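PDB 6J61: flavin-dependent thymidylate synthase from Thermus thermophilus, which binds FAD and probably converts dUMP to dTMP by reductive methylation, with methylenetetrahydrofolate as methyl donor and NADPH as the source of reducing equivalents. Local coordinates for residues Met53-Thr58 with Leu256-Glu261; Gly22-Ile27 with Ala47-Leu52. All blocks are in the same frame, centred on the assembly; numbering follows the deposited sequence.

Contact 1: Met53-Thr58 with Leu256-Glu261; sequences MRHRHT and LKEALE. With FAD (flavin-adenine dinucleotide), chain E.
Arg54, at the end of helix 42-54, and Glu258, within helix 253-263, come closest in the backbone, yet their CA atoms are still 9.4 Å apart, so long side chains have to span the gap. Glu258 is extended beyond CG (chi2 165°), which carries its carboxylate out to two consecutive residues, Arg54 and His55. Arg54 NH1 sits 2.7 Å from Glu258 OE1 in a salt bridge; the guanidinium and carboxylate planes differ by only 22°, but the N-H points well off the oxygen and the hydrogen bond is weak. Arg54 NE has its own salt bridge to Asp50. His55 makes the straighter bond: its NE2 donates to Glu258 OE2 at 2.9 Å, with the oxygen at the ring edge and near the ring plane, while ring and carboxylate stand almost perpendicular at 83°. The glutamate belongs to a helix near the C terminus, probably part of the extra C-terminal domain of this enzyme. Helix 42-54 stops here in a Schellman motif, with Arg56 as its C-prime residue at positive phi, and the turn carries the chain to the flavin. His55 O lies 3.2 Å from FAD C8M, and the His57 ring lays a face over FAD N5, which is 3.2 Å from His57 NE2. With an alanine here, the flavin around N5 and C4X would probably lose the imidazole packed against it.

Contact 2: Gly22-Ile27 with Ala47-Leu52; sequences GDDRAI and ALIDYL
Ile27 and Ile49 meet methyl to methyl, Ile27 CD1 to Ile49 CD1 at 4.2 Å, their side chains crossing at about a right angle where the two segments come nearest, CA to CA 7.3 Å. The CG1 branch of Ile49 is anti to the carbonyl carbon (chi1 -72°) and then fully extended (chi2 177°), which carries CD1 to the first turn of the other helix, beside Ile27. There Ile49 CD1 rests 3.5 Å from Asp24 O and 4.0 Å from Asp24 CB. Ile27 divides its two branches between two partners: the longer one goes to Ile49, while CG2, anti to the backbone N, packs at 4.1 Å on Leu52 CD1. The Ile27 and Leu52 side chains run antiparallel, so they touch alongside. The contact is van der Waals packing, mostly between methyl groups. The carboxylate of Asp24 is satisfied by helix 209-220: OD2 and OD1 accept from the backbone N-H groups of Leu210 and Ala211. Asp23 is the N-cap of helix 24-32, with Asp23 OD1 taking the N-H of Arg25 at 2.9 Å. Helix 24-32 follows strand 13-21 of the antiparallel sheet after the two-residue link Gly22-Asp23 and lies against helix 42-54, and the start of helix 209-220 joins the two: Pro209 touches Asp24, Leu210 packs on Ile49 and Ala211 on Ile27.

Both contacts use helix 42-54, contact 2 through Ile49 and Leu52 in its C-terminal half, contact 1 through Arg54 at its end and His55 just after, and their centres are 15 Å apart. They join directly at the helix terminus, where His57 N lies 3.0 Å from Leu52 O, a probable hydrogen bond. The Leu52 side chain, buried in contact 2, also touches His57, and its nearest atoms are about 6 Å from the FAD, so it backs the turn of contact 1 that faces the flavin. That FAD site is shared: Ser59 and His175 of this chain bond the cofactor together with Thr85 of the second subunit and Glu90 of the third.

Contact 1: Met53-Thr58 with Leu256-Glu261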
loop_
_atom_site.group_PDB
_atom_site.type_symbol
_atom_site.label_atom_id
_atom_site.label_comp_id
_atom_site.label_asym_id
_atom_site.label_seq_id
_atom_site.Cartn_x
_atom_site.Cartn_y
_atom_site.Cartn_z
ATOM N N MET A 53 16.312 6.956 12.490
ATOM C CA MET A 53 16.703 5.730 11.814
ATOM C C MET A 53 16.785 4.594 12.851
ATOM O O MET A 53 16.218 3.525 12.652
ATOM C CB MET A 53 18.060 5.960 11.134
ATOM C CG MET A 53 18.708 4.749 10.489
ATOM S SD MET A 53 17.913 4.243 8.986
ATOM C CE MET A 53 18.328 5.577 7.922
ATOM N N ARG A 54 17.481 4.853 13.956
ATOM C CA ARG A 54 17.664 3.894 15.054
ATOM C C ARG A 54 16.370 3.366 15.651
ATOM O O ARG A 54 16.228 2.164 15.878
ATOM C CB ARG A 54 18.436 4.534 16.213
ATOM C CG ARG A 54 19.925 4.625 16.055
ATOM C CD ARG A 54 20.544 5.125 17.355
ATOM N NE ARG A 54 20.305 6.546 17.589
ATOM C CZ ARG A 54 20.329 7.125 18.786
ATOM N NH1 ARG A 54 20.573 6.409 19.872
ATOM N NH2 ARG A 54 20.118 8.428 18.900
ATOM N N HIS A 55 15.445 4.279 15.933
ATOM C CA HIS A 55 14.176 3.926 16.554
ATOM C C HIS A 55 13.033 3.530 15.626
ATOM O O HIS A 55 11.891 3.371 16.075
ATOM C CB HIS A 55 13.725 5.066 17.461
ATOM C CG HIS A 55 14.630 5.287 18.631
ATOM N ND1 HIS A 55 14.217 5.114 19.934
ATOM C CD2 HIS A 55 15.942 5.619 18.693
ATOM C CE1 HIS A 55 15.235 5.328 20.748
ATOM N NE2 HIS A 55 16.295 5.635 20.020
ATOM N N ARG A 56 13.327 3.363 14.342
ATOM C CA ARG A 56 12.299 2.973 13.388
ATOM C C ARG A 56 11.180 4.004 13.229
ATOM O O ARG A 56 10.064 3.646 12.849
ATOM C CB ARG A 56 11.695 1.627 13.806
ATOM C CG ARG A 56 12.661 0.463 13.749
ATOM C CD ARG A 56 12.965 0.102 12.310
ATOM N NE ARG A 56 13.581 1.199 11.565
ATOM C CZ ARG A 56 13.738 1.204 10.243
ATOM N NH1 ARG A 56 13.321 0.167 9.522
ATOM N NH2 ARG A 56 14.308 2.244 9.641
ATOM N N HIS A 57 11.457 5.269 13.544
ATOM C CA HIS A 57 10.461 6.332 13.380
ATOM C C HIS A 57 10.627 6.685 11.900
ATOM O O HIS A 57 11.347 7.610 11.540
ATOM C CB HIS A 57 10.807 7.522 14.268
ATOM C CG HIS A 57 9.807 8.634 14.209
ATOM N ND1 HIS A 57 8.816 8.693 13.253
ATOM C CD2 HIS A 57 9.667 9.751 14.964
ATOM C CE1 HIS A 57 8.113 9.800 13.417
ATOM N NE2 HIS A 57 8.608 10.460 14.447
ATOM N N THR A 58 9.947 5.922 11.051
ATOM C CA THR A 58 10.061 6.043 9.608
ATOM C C THR A 58 9.311 7.126 8.843
ATOM O O THR A 58 9.749 7.515 7.765
ATOM C CB THR A 58 9.726 4.679 8.958
ATOM O OG1 THR A 58 8.374 4.310 9.273
ATOM C CG2 THR A 58 10.670 3.597 9.478
ATOM N N LEU A 256 24.889 4.413 23.243
ATOM C CA LEU A 256 25.522 3.436 24.120
ATOM C C LEU A 256 24.500 2.665 24.951
ATOM O O LEU A 256 24.471 1.437 24.936
ATOM C CB LEU A 256 26.504 4.134 25.070
ATOM C CG LEU A 256 27.963 3.673 25.133
ATOM C CD1 LEU A 256 28.494 4.054 26.502
ATOM C CD2 LEU A 256 28.093 2.168 24.930
ATOM N N LYS A 257 23.679 3.395 25.695
ATOM C CA LYS A 257 22.667 2.775 26.531
ATOM C C LYS A 257 21.826 1.811 25.699
ATOM O O LYS A 257 21.614 0.657 26.081
ATOM C CB LYS A 257 21.777 3.849 27.155
ATOM C CG LYS A 257 20.688 3.302 28.048
ATOM C CD LYS A 257 19.967 4.416 28.785
ATOM C CE LYS A 257 18.757 3.879 29.537
ATOM N NZ LYS A 257 19.125 2.765 30.461
ATOM N N GLU A 258 21.356 2.291 24.552
ATOM C CA GLU A 258 20.545 1.480 23.653
ATOM C C GLU A 258 21.280 0.224 23.191
ATOM O O GLU A 258 20.730 -0.873 23.259
ATOM C CB GLU A 258 20.126 2.311 22.440
ATOM C CG GLU A 258 19.069 3.358 22.742
ATOM C CD GLU A 258 18.945 4.397 21.634
ATOM O OE1 GLU A 258 19.339 4.102 20.487
ATOM O OE2 GLU A 258 18.444 5.507 21.908
ATOM N N ALA A 259 22.514 0.388 22.723
ATOM C CA ALA A 259 23.314 -0.743 22.251
ATOM C C ALA A 259 23.403 -1.821 23.327
ATOM O O ALA A 259 23.397 -3.019 23.036
ATOM C CB ALA A 259 24.717 -0.275 21.862
ATOM N N LEU A 260 23.499 -1.386 24.575
ATOM C CA LEU A 260 23.574 -2.315 25.684
ATOM C C LEU A 260 22.198 -2.924 25.899
ATOM O O LEU A 260 22.071 -4.141 26.076
ATOM C CB LEU A 260 24.018 -1.595 26.959
ATOM C CG LEU A 260 25.440 -1.042 27.009
ATOM C CD1 LEU A 260 25.638 -0.286 28.310
ATOM C CD2 LEU A 260 26.433 -2.166 26.885
ATOM N N GLU A 261 21.171 -2.076 25.877
ATOM C CA GLU A 261 19.799 -2.536 26.083
ATOM C C GLU A 261 19.336 -3.487 24.980
ATOM O O GLU A 261 18.309 -4.145 25.112
ATOM C CB GLU A 261 18.845 -1.334 26.205
ATOM C CG GLU A 261 19.162 -0.427 27.404
ATOM C CD GLU A 261 18.143 0.697 27.618
ATOM O OE1 GLU A 261 17.941 1.517 26.697
ATOM O OE2 GLU A 261 17.547 0.771 28.720
HETATM P PA FAD E . 2.706 0.197 8.016
HETATM O O1A FAD E . 1.875 1.427 8.055
HETATM O O2A FAD E . 1.749 -1.096 8.203
HETATM O O5B FAD E . 3.436 0.131 6.596
HETATM C C5B FAD E . 4.385 -0.934 6.610
HETATM C C4B FAD E . 5.350 -0.720 5.444
HETATM O O4B FAD E . 4.617 -0.731 4.192
HETATM C C3B FAD E . 6.033 0.632 5.546
HETATM O O3B FAD E . 7.248 0.579 6.290
HETATM C C2B FAD E . 6.237 1.023 4.091
HETATM O O2B FAD E . 7.459 0.462 3.606
HETATM C C1B FAD E . 4.983 0.434 3.388
HETATM N N9A FAD E . 3.841 1.393 3.304
HETATM C C8A FAD E . 2.596 1.241 3.868
HETATM N N7A FAD E . 1.836 2.257 3.596
HETATM C C5A FAD E . 2.522 3.136 2.838
HETATM C C6A FAD E . 2.224 4.395 2.245
HETATM N N6A FAD E . 0.971 4.961 2.411
HETATM N N1A FAD E . 3.190 5.026 1.519
HETATM C C2A FAD E . 4.410 4.487 1.352
HETATM N N3A FAD E . 4.729 3.303 1.894
HETATM C C4A FAD E . 3.827 2.601 2.635
HETATM N N1 FAD E . 4.223 8.670 14.024
HETATM C C2 FAD E . 3.827 9.948 14.057
HETATM O O2 FAD E . 2.912 10.293 13.315
HETATM N N3 FAD E . 4.391 10.878 14.874
HETATM C C4 FAD E . 5.426 10.568 15.732
HETATM O O4 FAD E . 5.919 11.415 16.457
HETATM C C4X FAD E . 5.915 9.156 15.735
HETATM N N5 FAD E . 6.910 8.731 16.510
HETATM C C5X FAD E . 7.338 7.439 16.492
HETATM C C6 FAD E . 8.419 7.031 17.347
HETATM C C7 FAD E . 8.866 5.712 17.341
HETATM C C7M FAD E . 10.008 5.333 18.261
HETATM C C8 FAD E . 8.254 4.739 16.482
HETATM C C8M FAD E . 8.731 3.300 16.466
HETATM C C9 FAD E . 7.191 5.109 15.634
HETATM C C9A FAD E . 6.710 6.461 15.617
HETATM N N10 FAD E . 5.635 6.877 14.766
HETATM C C10 FAD E . 5.222 8.208 14.801
HETATM C "C1'" FAD E . 4.939 5.947 13.860
HETATM C "C2'" FAD E . 5.679 5.722 12.532
HETATM O "O2'" FAD E . 6.067 6.971 11.955
HETATM C "C3'" FAD E . 4.765 4.925 11.562
HETATM O "O3'" FAD E . 3.619 5.703 11.185
HETATM C "C4'" FAD E . 4.285 3.594 12.204
HETATM O "O4'" FAD E . 5.320 3.023 13.026
HETATM C "C5'" FAD E . 3.918 2.602 11.111
HETATM O "O5'" FAD E . 5.125 2.007 10.633
HETATM P P FAD E . 4.878 1.446 9.160
HETATM O O1P FAD E . 4.398 2.548 8.282
HETATM O O2P FAD E . 6.273 0.875 8.618
HETATM O O3P FAD E . 3.800 0.204 9.244
#

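Contact 2: Gly22-Ile27 with Ala47-Leu52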
loop_
_atom_site.group_PDB
_atom_site.type_symbol
_atom_site.label_atom_id
_atom_site.label_comp_id
_atom_site.label_asym_id
_atom_site.label_seq_id
_atom_site.Cartn_x
_atom_site.Cartn_y
_atom_site.Cartn_z
ATOM N N GLY A 22 12.707 17.292 -1.566
ATOM C CA GLY A 22 13.298 17.337 -0.244
ATOM C C GLY A 22 14.640 16.657 -0.128
ATOM O O GLY A 22 15.014 15.838 -0.974
ATOM N N ASP A 23 15.376 17.018 0.922
ATOM C CA ASP A 23 16.689 16.438 1.221
ATOM C C ASP A 23 16.738 16.224 2.731
ATOM O O ASP A 23 15.680 16.196 3.372
ATOM C CB ASP A 23 17.835 17.364 0.767
ATOM C CG ASP A 23 17.750 18.780 1.364
ATOM O OD1 ASP A 23 17.079 18.988 2.403
ATOM O OD2 ASP A 23 18.388 19.693 0.789
ATOM N N ASP A 24 17.938 16.090 3.299
ATOM C CA ASP A 24 18.081 15.865 4.748
ATOM C C ASP A 24 17.242 16.826 5.589
ATOM O O ASP A 24 16.723 16.447 6.640
ATOM C CB ASP A 24 19.548 15.981 5.201
ATOM C CG ASP A 24 20.430 14.868 4.653
ATOM O OD1 ASP A 24 19.984 13.707 4.655
ATOM O OD2 ASP A 24 21.579 15.149 4.230
ATOM N N ARG A 25 17.109 18.068 5.125
ATOM C CA ARG A 25 16.338 19.076 5.851
ATOM C C ARG A 25 14.857 18.740 5.923
ATOM O O ARG A 25 14.177 19.087 6.900
ATOM C CB ARG A 25 16.514 20.446 5.194
ATOM C CG ARG A 25 17.944 20.959 5.226
ATOM C CD ARG A 25 18.093 22.225 4.412
ATOM N NE ARG A 25 17.351 22.127 3.159
ATOM C CZ ARG A 25 17.502 22.951 2.131
ATOM N NH1 ARG A 25 18.378 23.944 2.193
ATOM N NH2 ARG A 25 16.768 22.779 1.042
ATOM N N ALA A 26 14.359 18.062 4.891
ATOM C CA ALA A 26 12.951 17.694 4.832
ATOM C C ALA A 26 12.581 16.647 5.897
ATOM O O ALA A 26 11.495 16.687 6.479
ATOM C CB ALA A 26 12.621 17.184 3.440
ATOM N N ILE A 27 13.492 15.711 6.150
ATOM C CA ILE A 27 13.249 14.675 7.143
ATOM C C ILE A 27 13.074 15.336 8.506
ATOM O O ILE A 27 12.074 15.121 9.209
ATOM C CB ILE A 27 14.428 13.712 7.217
ATOM C CG1 ILE A 27 14.818 13.269 5.818
ATOM C CG2 ILE A 27 14.061 12.517 8.047
ATOM C CD1 ILE A 27 16.121 12.519 5.768
ATOM N N ALA A 47 22.098 14.329 14.297
ATOM C CA ALA A 47 21.748 13.605 15.508
ATOM C C ALA A 47 20.279 13.169 15.487
ATOM O O ALA A 47 19.970 12.021 15.818
ATOM C CB ALA A 47 22.031 14.472 16.742
ATOM N N LEU A 48 19.383 14.081 15.107
ATOM C CA LEU A 48 17.959 13.764 15.044
ATOM C C LEU A 48 17.741 12.710 13.964
ATOM O O LEU A 48 17.036 11.724 14.166
ATOM C CB LEU A 48 17.126 15.000 14.684
ATOM C CG LEU A 48 15.701 15.145 15.260
ATOM C CD1 LEU A 48 14.869 16.044 14.342
ATOM C CD2 LEU A 48 15.029 13.791 15.414
ATOM N N ILE A 49 18.351 12.911 12.808
ATOM C CA ILE A 49 18.172 11.955 11.746
ATOM C C ILE A 49 18.703 10.591 12.157
ATOM O O ILE A 49 18.105 9.565 11.846
ATOM C CB ILE A 49 18.841 12.439 10.453
ATOM C CG1 ILE A 49 18.025 13.603 9.872
ATOM C CG2 ILE A 49 18.950 11.290 9.464
ATOM C CD1 ILE A 49 18.618 14.240 8.623
ATOM N N ASP A 50 19.818 10.578 12.877
ATOM C CA ASP A 50 20.393 9.320 13.322
ATOM C C ASP A 50 19.415 8.629 14.257
ATOM O O ASP A 50 19.199 7.424 14.180
ATOM C CB ASP A 50 21.690 9.550 14.080
ATOM C CG ASP A 50 22.364 8.255 14.441
ATOM O OD1 ASP A 50 23.021 7.674 13.549
ATOM O OD2 ASP A 50 22.212 7.797 15.597
ATOM N N TYR A 51 18.826 9.416 15.144
ATOM C CA TYR A 51 17.872 8.912 16.113
ATOM C C TYR A 51 16.642 8.266 15.451
ATOM O O TYR A 51 16.216 7.171 15.841
ATOM C CB TYR A 51 17.454 10.065 17.040
ATOM C CG TYR A 51 16.384 9.718 18.046
ATOM C CD1 TYR A 51 15.049 9.621 17.665
ATOM C CD2 TYR A 51 16.710 9.439 19.374
ATOM C CE1 TYR A 51 14.071 9.250 18.568
ATOM C CE2 TYR A 51 15.735 9.066 20.293
ATOM C CZ TYR A 51 14.416 8.973 19.876
ATOM O OH TYR A 51 13.438 8.592 20.757
ATOM N N LEU A 52 16.079 8.944 14.452
ATOM C CA LEU A 52 14.890 8.448 13.758
ATOM C C LEU A 52 15.135 7.102 13.078
ATOM O O LEU A 52 14.274 6.231 13.075
ATOM C CB LEU A 52 14.419 9.481 12.722
ATOM C CG LEU A 52 13.942 10.842 13.251
ATOM C CD1 LEU A 52 13.655 11.773 12.086
ATOM C CD2 LEU A 52 12.709 10.661 14.109
#